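Local coordinates for HTH-type transcriptional regulator AscG (Escherichia coli, PDB 3BRQ), which represses the asc operon of Escherichia coli, acting as a sequence-specific DNA-binding transcription factor of the LacI family, at residues 83-88 with 107-112; 252-257 with 279-284. All coordinates share one frame; numbering follows the deposited sequence.

Contact 1. Residues 83-88 with 107-112; sequences IYPRFL and LNRRLR. With SO4 (sulfate ion), chain F.
Leu107 N donates to Ile83 O (3.0 Å) in a nearly straight hydrogen bond that joins the C-terminal ends of parallel strands 80-84 and 104-107 in the periplasmic binding protein-like fold. Beside this bond the packing is close. With CG anti to the backbone N (chi1 174°), the Tyr84 ring slants across Leu107 and Asn108, its CD2 against Leu107 CD2 (4.0 Å) and its CE1 against Asn108 CB (3.6 Å). The Asn108 amide stands almost perpendicular to that ring, at 83°, and is held from beyond the segments by His123, bonded to ND2. At the far end of the ring, Tyr84 OH donates to sulfate O4 (2.6 Å), while Arg86 offers NE and NH2 to two other oxygens of the same ion. Ser151, Thr153 and Gly33 complete the sulfate site, whose place between the lobes is consistent with the effector cleft of LacI-type repressors, although the ion itself is probably from the crystallisation liquor. The loose side is Arg110 to Arg112, where the chain parts from segment 83-88 and both arginines are exposed. Arg109 belongs to the tight part: bent at chi2 and chi3, it folds CG past the Pro85 ring, and NH1 donates to Pro85 O (3.1 Å) from above the carbonyl plane. Its NH1 (2.9 Å) and NH2 (3.0 Å) both meet Leu88 O in its carbonyl plane through bent bonds, that oxygen lying 23° out of the guanidinium plane.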
loop_
_atom_site.group_PDB
_atom_site.type_symbol
_atom_site.label_atom_id
_atom_site.label_comp_id
_atom_site.label_asym_id
_atom_site.label_seq_id
_atom_site.Cartn_x
_atom_site.Cartn_y
_atom_site.Cartn_z
ATOM N N ILE B 83 0.558 -18.082 -8.183
ATOM C CA ILE B 83 1.355 -17.095 -8.939
ATOM C C ILE B 83 0.480 -15.861 -9.257
ATOM O O ILE B 83 -0.617 -15.999 -9.754
ATOM C CB ILE B 83 2.050 -17.729 -10.181
ATOM C CG1 ILE B 83 2.647 -16.683 -11.134
ATOM C CG2 ILE B 83 1.096 -18.550 -11.007
ATOM C CD1 ILE B 83 3.968 -16.074 -10.600
ATOM N N TYR B 84 0.938 -14.664 -8.881
ATOM C CA TYR B 84 0.318 -13.444 -9.400
ATOM C C TYR B 84 1.288 -12.696 -10.374
ATOM O O TYR B 84 2.099 -11.901 -9.947
ATOM C CB TYR B 84 -0.186 -12.612 -8.223
ATOM C CG TYR B 84 -0.731 -11.234 -8.540
ATOM C CD1 TYR B 84 -1.058 -10.847 -9.850
ATOM C CD2 TYR B 84 -0.898 -10.304 -7.502
ATOM C CE1 TYR B 84 -1.512 -9.562 -10.129
ATOM C CE2 TYR B 84 -1.391 -9.041 -7.758
ATOM C CZ TYR B 84 -1.713 -8.694 -9.075
ATOM O OH TYR B 84 -2.183 -7.426 -9.291
ATOM N N PRO B 85 1.239 -13.018 -11.690
ATOM C CA PRO B 85 2.239 -12.542 -12.605
ATOM C C PRO B 85 1.796 -11.301 -13.399
ATOM O O PRO B 85 0.618 -11.202 -13.846
ATOM C CB PRO B 85 2.387 -13.746 -13.564
ATOM C CG PRO B 85 1.056 -14.290 -13.652
ATOM C CD PRO B 85 0.316 -13.926 -12.370
ATOM N N ARG B 86 2.729 -10.360 -13.605
ATOM C CA ARG B 86 2.476 -9.283 -14.538
ATOM C C ARG B 86 2.916 -9.773 -15.907
ATOM O O ARG B 86 2.167 -9.593 -16.877
ATOM C CB ARG B 86 3.258 -7.984 -14.205
ATOM C CG ARG B 86 3.033 -6.897 -15.282
ATOM C CD ARG B 86 3.343 -5.502 -14.869
ATOM N NE ARG B 86 2.393 -4.951 -13.877
ATOM C CZ ARG B 86 2.564 -3.751 -13.362
ATOM N NH1 ARG B 86 3.607 -3.054 -13.812
ATOM N NH2 ARG B 86 1.717 -3.235 -12.441
ATOM N N PHE B 87 4.104 -10.391 -16.003
ATOM C CA PHE B 87 4.755 -10.587 -17.321
ATOM C C PHE B 87 4.501 -11.916 -18.058
ATOM O O PHE B 87 4.472 -11.930 -19.306
ATOM C CB PHE B 87 6.265 -10.273 -17.243
ATOM C CG PHE B 87 6.558 -8.860 -16.804
ATOM C CD1 PHE B 87 6.537 -7.799 -17.743
ATOM C CD2 PHE B 87 6.767 -8.570 -15.461
ATOM C CE1 PHE B 87 6.773 -6.495 -17.347
ATOM C CE2 PHE B 87 7.001 -7.248 -15.037
ATOM C CZ PHE B 87 7.004 -6.215 -15.940
ATOM N N LEU B 88 4.382 -13.035 -17.342
ATOM C CA LEU B 88 4.207 -14.328 -18.018
ATOM C C LEU B 88 2.967 -14.314 -18.902
ATOM O O LEU B 88 1.955 -13.796 -18.484
ATOM C CB LEU B 88 4.129 -15.483 -17.039
ATOM C CG LEU B 88 5.439 -15.918 -16.353
ATOM C CD1 LEU B 88 5.131 -16.643 -15.021
ATOM C CD2 LEU B 88 6.251 -16.829 -17.264
ATOM N N LEU B 107 -3.572 -16.035 -10.085
ATOM C CA LEU B 107 -4.428 -14.910 -9.732
ATOM C C LEU B 107 -4.325 -13.797 -10.799
ATOM O O LEU B 107 -3.210 -13.393 -11.192
ATOM C CB LEU B 107 -3.950 -14.345 -8.368
ATOM C CG LEU B 107 -4.777 -13.196 -7.755
ATOM C CD1 LEU B 107 -6.170 -13.742 -7.288
ATOM C CD2 LEU B 107 -4.033 -12.595 -6.557
ATOM N N ASN B 108 -5.479 -13.251 -11.213
ATOM C CA ASN B 108 -5.536 -12.028 -12.044
ATOM C C ASN B 108 -5.327 -12.292 -13.537
ATOM O O ASN B 108 -5.169 -11.336 -14.313
ATOM C CB ASN B 108 -4.568 -10.916 -11.557
ATOM C CG ASN B 108 -4.999 -9.487 -12.023
ATOM O OD1 ASN B 108 -4.170 -8.674 -12.457
ATOM N ND2 ASN B 108 -6.277 -9.194 -11.940
ATOM N N ARG B 109 -5.287 -13.564 -13.947
ATOM C CA ARG B 109 -5.119 -13.901 -15.374
ATOM C C ARG B 109 -6.039 -15.098 -15.663
ATOM O O ARG B 109 -6.155 -16.018 -14.839
ATOM C CB ARG B 109 -3.651 -14.261 -15.720
ATOM C CG ARG B 109 -2.536 -13.401 -15.044
ATOM C CD ARG B 109 -2.363 -11.951 -15.645
ATOM N NE ARG B 109 -2.088 -12.133 -17.057
ATOM C CZ ARG B 109 -0.869 -12.331 -17.564
ATOM N NH1 ARG B 109 0.194 -12.213 -16.771
ATOM N NH2 ARG B 109 -0.710 -12.555 -18.890
ATOM N N ARG B 110 -6.703 -15.085 -16.810
ATOM C CA ARG B 110 -7.606 -16.201 -17.199
ATOM C C ARG B 110 -6.894 -17.228 -18.071
ATOM O O ARG B 110 -6.438 -16.887 -19.146
ATOM C CB ARG B 110 -8.850 -15.660 -17.936
ATOM C CG ARG B 110 -9.920 -16.763 -18.195
ATOM C CD ARG B 110 -11.266 -16.205 -18.657
ATOM N NE ARG B 110 -11.096 -15.025 -19.494
ATOM C CZ ARG B 110 -12.064 -14.430 -20.200
ATOM N NH1 ARG B 110 -13.316 -14.898 -20.190
ATOM N NH2 ARG B 110 -11.765 -13.351 -20.921
ATOM N N LEU B 111 -6.788 -18.475 -17.620
ATOM C CA LEU B 111 -6.070 -19.486 -18.402
ATOM C C LEU B 111 -6.874 -20.094 -19.558
ATOM O O LEU B 111 -8.115 -20.136 -19.521
ATOM C CB LEU B 111 -5.500 -20.592 -17.494
ATOM C CG LEU B 111 -4.356 -20.174 -16.545
ATOM C CD1 LEU B 111 -3.686 -21.387 -15.979
ATOM C CD2 LEU B 111 -3.322 -19.284 -17.214
ATOM N N ARG B 112 -6.160 -20.546 -20.595
ATOM C CA ARG B 112 -6.791 -21.103 -21.789
ATOM C C ARG B 112 -7.045 -22.595 -21.598
ATOM O O ARG B 112 -8.190 -23.052 -21.654
ATOM C CB ARG B 112 -5.904 -20.844 -23.022
ATOM C CG ARG B 112 -6.535 -21.251 -24.375
ATOM C CD ARG B 112 -5.580 -21.076 -25.591
ATOM N NE ARG B 112 -4.614 -19.978 -25.448
ATOM C CZ ARG B 112 -4.911 -18.677 -25.436
ATOM N NH1 ARG B 112 -6.170 -18.262 -25.555
ATOM N NH2 ARG B 112 -3.937 -17.777 -25.279
HETATM S S SO4 F . -1.085 -5.961 -12.793
HETATM O O1 SO4 F . -2.116 -6.309 -13.715
HETATM O O2 SO4 F . 0.092 -6.839 -13.029
HETATM O O3 SO4 F . -0.831 -4.544 -12.809
HETATM O O4 SO4 F . -1.654 -6.142 -11.463
#

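Contact 2. Residues 252-257 with 279-284; sequences KIPVTE and KTFSGK
Lys252 N donates to Lys284 O (2.8 Å, 164°), pairing the two residues as an antiparallel hydrogen-bonded bridge at the margin of the mixed sheet. The return bond from Lys284 N to Lys252 O is less sure, since that oxygen sits too close to a neighbour in the model. The two lysine chains lie side by side and point the same way, with Lys284 NZ against Lys252 CD (3.6 Å). Their ammonium groups, NZ to NZ, are 4.3 Å apart, a proximity that would tend to make one of them give up its proton more readily. Ile253 turns its CB away from the opposite segment, and its side chain packs on Ile34 and Met258; its backbone nevertheless runs close to Gly283, CA to CA 4.4 Å. Pro254 then heads into the other segment, centring an inverse gamma turn, with a weak bond from Val255 N to Ile253 O, and taking the N-cap position of the next helix. Its ring crosses Phe281 at a slant, CG 3.8 Å from Phe281 CD1, while Pro254 CD rests 3.5 Å from Ser282 O. An alanine at Pro254 would lack CG and CD, and the Phe281 ring would probably lose this support and become freer to turn. One helical turn on, Glu257 CB meets Phe281 CE1 (3.8 Å); a bend at chi2 (81°) folds OE1 back over its own backbone N, toward the Pro254 end of the helix. Phe281 has CG anti to its carbonyl carbon (chi1 -65°), which lifts the ring to these two residues and to Met258. The segments are thus two of the linkers that pass between the lobes, as in LacI-type repressors, leading from strand 249-252 into helix 255-270 and, antiparallel alongside, back into strand 284-286.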
loop_
_atom_site.group_PDB
_atom_site.type_symbol
_atom_site.label_atom_id
_atom_site.label_comp_id
_atom_site.label_asym_id
_atom_site.label_seq_id
_atom_site.Cartn_x
_atom_site.Cartn_y
_atom_site.Cartn_z
ATOM N N LYS B 252 -14.678 -0.967 -6.884
ATOM C CA LYS B 252 -14.165 -1.894 -5.899
ATOM C C LYS B 252 -14.026 -3.306 -6.463
ATOM O O LYS B 252 -14.965 -3.837 -7.065
ATOM C CB LYS B 252 -15.060 -1.926 -4.654
ATOM C CG LYS B 252 -14.491 -2.775 -3.505
ATOM C CD LYS B 252 -15.413 -2.630 -2.316
ATOM C CE LYS B 252 -14.738 -3.137 -1.041
ATOM N NZ LYS B 252 -14.867 -4.616 -0.895
ATOM N N ILE B 253 -12.832 -3.867 -6.272
ATOM C CA ILE B 253 -12.477 -5.238 -6.660
ATOM C C ILE B 253 -12.670 -6.089 -5.408
ATOM O O ILE B 253 -12.231 -5.696 -4.324
ATOM C CB ILE B 253 -10.983 -5.321 -7.211
ATOM C CG1 ILE B 253 -10.725 -4.238 -8.291
ATOM C CG2 ILE B 253 -10.592 -6.737 -7.743
ATOM C CD1 ILE B 253 -11.616 -4.295 -9.576
ATOM N N PRO B 254 -13.327 -7.264 -5.558
ATOM C CA PRO B 254 -13.519 -8.196 -4.460
ATOM C C PRO B 254 -12.210 -8.943 -4.117
ATOM O O PRO B 254 -12.150 -10.178 -4.144
ATOM C CB PRO B 254 -14.582 -9.145 -4.990
ATOM C CG PRO B 254 -14.386 -9.139 -6.495
ATOM C CD PRO B 254 -13.895 -7.768 -6.838
ATOM N N VAL B 255 -11.174 -8.187 -3.788
ATOM C CA VAL B 255 -9.873 -8.770 -3.446
ATOM C C VAL B 255 -9.995 -9.881 -2.401
ATOM O O VAL B 255 -9.540 -10.998 -2.622
ATOM C CB VAL B 255 -8.859 -7.663 -2.948
ATOM C CG1 VAL B 255 -7.570 -8.286 -2.384
ATOM C CG2 VAL B 255 -8.523 -6.748 -4.062
ATOM N N THR B 256 -10.611 -9.561 -1.267
ATOM C CA THR B 256 -10.782 -10.504 -0.157
ATOM C C THR B 256 -11.407 -11.845 -0.558
ATOM O O THR B 256 -10.883 -12.950 -0.269
ATOM C CB THR B 256 -11.685 -9.865 0.923
ATOM O OG1 THR B 256 -10.953 -8.828 1.562
ATOM C CG2 THR B 256 -12.118 -10.887 1.941
ATOM N N GLU B 257 -12.534 -11.734 -1.230
ATOM C CA GLU B 257 -13.180 -12.892 -1.831
ATOM C C GLU B 257 -12.256 -13.617 -2.753
ATOM O O GLU B 257 -12.212 -14.855 -2.754
ATOM C CB GLU B 257 -14.432 -12.480 -2.609
ATOM C CG GLU B 257 -15.594 -11.985 -1.742
ATOM C CD GLU B 257 -15.491 -10.509 -1.286
ATOM O OE1 GLU B 257 -14.554 -9.750 -1.676
ATOM O OE2 GLU B 257 -16.396 -10.107 -0.511
ATOM N N LYS B 279 -15.299 -19.798 -9.828
ATOM C CA LYS B 279 -16.071 -18.618 -9.412
ATOM C C LYS B 279 -15.324 -17.429 -9.986
ATOM O O LYS B 279 -14.225 -17.136 -9.523
ATOM C CB LYS B 279 -16.086 -18.468 -7.883
ATOM C CG LYS B 279 -17.184 -19.234 -7.177
ATOM C CD LYS B 279 -17.279 -18.871 -5.690
ATOM C CE LYS B 279 -18.494 -19.560 -5.059
ATOM N NZ LYS B 279 -18.383 -19.663 -3.573
ATOM N N THR B 280 -15.863 -16.788 -11.020
ATOM C CA THR B 280 -15.240 -15.565 -11.548
ATOM C C THR B 280 -15.835 -14.313 -10.880
ATOM O O THR B 280 -16.911 -14.355 -10.261
ATOM C CB THR B 280 -15.348 -15.412 -13.087
ATOM O OG1 THR B 280 -16.728 -15.273 -13.441
ATOM C CG2 THR B 280 -14.721 -16.611 -13.833
ATOM N N PHE B 281 -15.118 -13.207 -11.043
ATOM C CA PHE B 281 -15.311 -12.025 -10.209
ATOM C C PHE B 281 -15.470 -10.775 -11.077
ATOM O O PHE B 281 -15.168 -10.790 -12.284
ATOM C CB PHE B 281 -14.151 -11.900 -9.213
ATOM C CG PHE B 281 -14.100 -13.026 -8.208
ATOM C CD1 PHE B 281 -14.729 -12.910 -6.982
ATOM C CD2 PHE B 281 -13.461 -14.231 -8.507
ATOM C CE1 PHE B 281 -14.703 -13.964 -6.043
ATOM C CE2 PHE B 281 -13.428 -15.295 -7.560
ATOM C CZ PHE B 281 -14.054 -15.144 -6.331
ATOM N N SER B 282 -16.010 -9.726 -10.461
ATOM C CA SER B 282 -16.271 -8.439 -11.101
ATOM C C SER B 282 -16.320 -7.405 -9.988
ATOM O O SER B 282 -16.741 -7.696 -8.865
ATOM C CB SER B 282 -17.620 -8.460 -11.851
ATOM O OG SER B 282 -18.655 -9.011 -11.019
ATOM N N GLY B 283 -15.884 -6.200 -10.298
ATOM C CA GLY B 283 -15.973 -5.100 -9.358
ATOM C C GLY B 283 -17.312 -4.396 -9.466
ATOM O O GLY B 283 -18.108 -4.656 -10.403
ATOM N N LYS B 284 -17.562 -3.534 -8.483
ATOM C CA LYS B 284 -18.757 -2.692 -8.424
ATOM C C LYS B 284 -18.278 -1.256 -8.311
ATOM O O LYS B 284 -17.369 -0.983 -7.553
ATOM C CB LYS B 284 -19.633 -3.020 -7.197
ATOM C CG LYS B 284 -18.825 -3.399 -5.952
ATOM C CD LYS B 284 -19.636 -3.426 -4.610
ATOM C CE LYS B 284 -18.775 -4.091 -3.501
ATOM N NZ LYS B 284 -18.863 -3.516 -2.095
#

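Overall arrangement
Contact 1 is buried and contact 2 lies at the surface, their centres about 16 Å apart and their nearest atoms about 6 Å, without touching. They hold different elements: contact 1 joins neighbouring parallel strands of one lobe at their cleft end, whereas contact 2 pairs two linkers where they pass between the lobes. Ile34 lies between them, touched by Asn108 of contact 1 and Ile253 of contact 2. The chemistry follows the setting. Around residues 83-88 and 107-112, arginines meet backbone carbonyls and a bound anion; residues 252-257 and 279-284 rely on backbone pairing and a proline-phenylalanine contact, with two lysines side by side near the solvent.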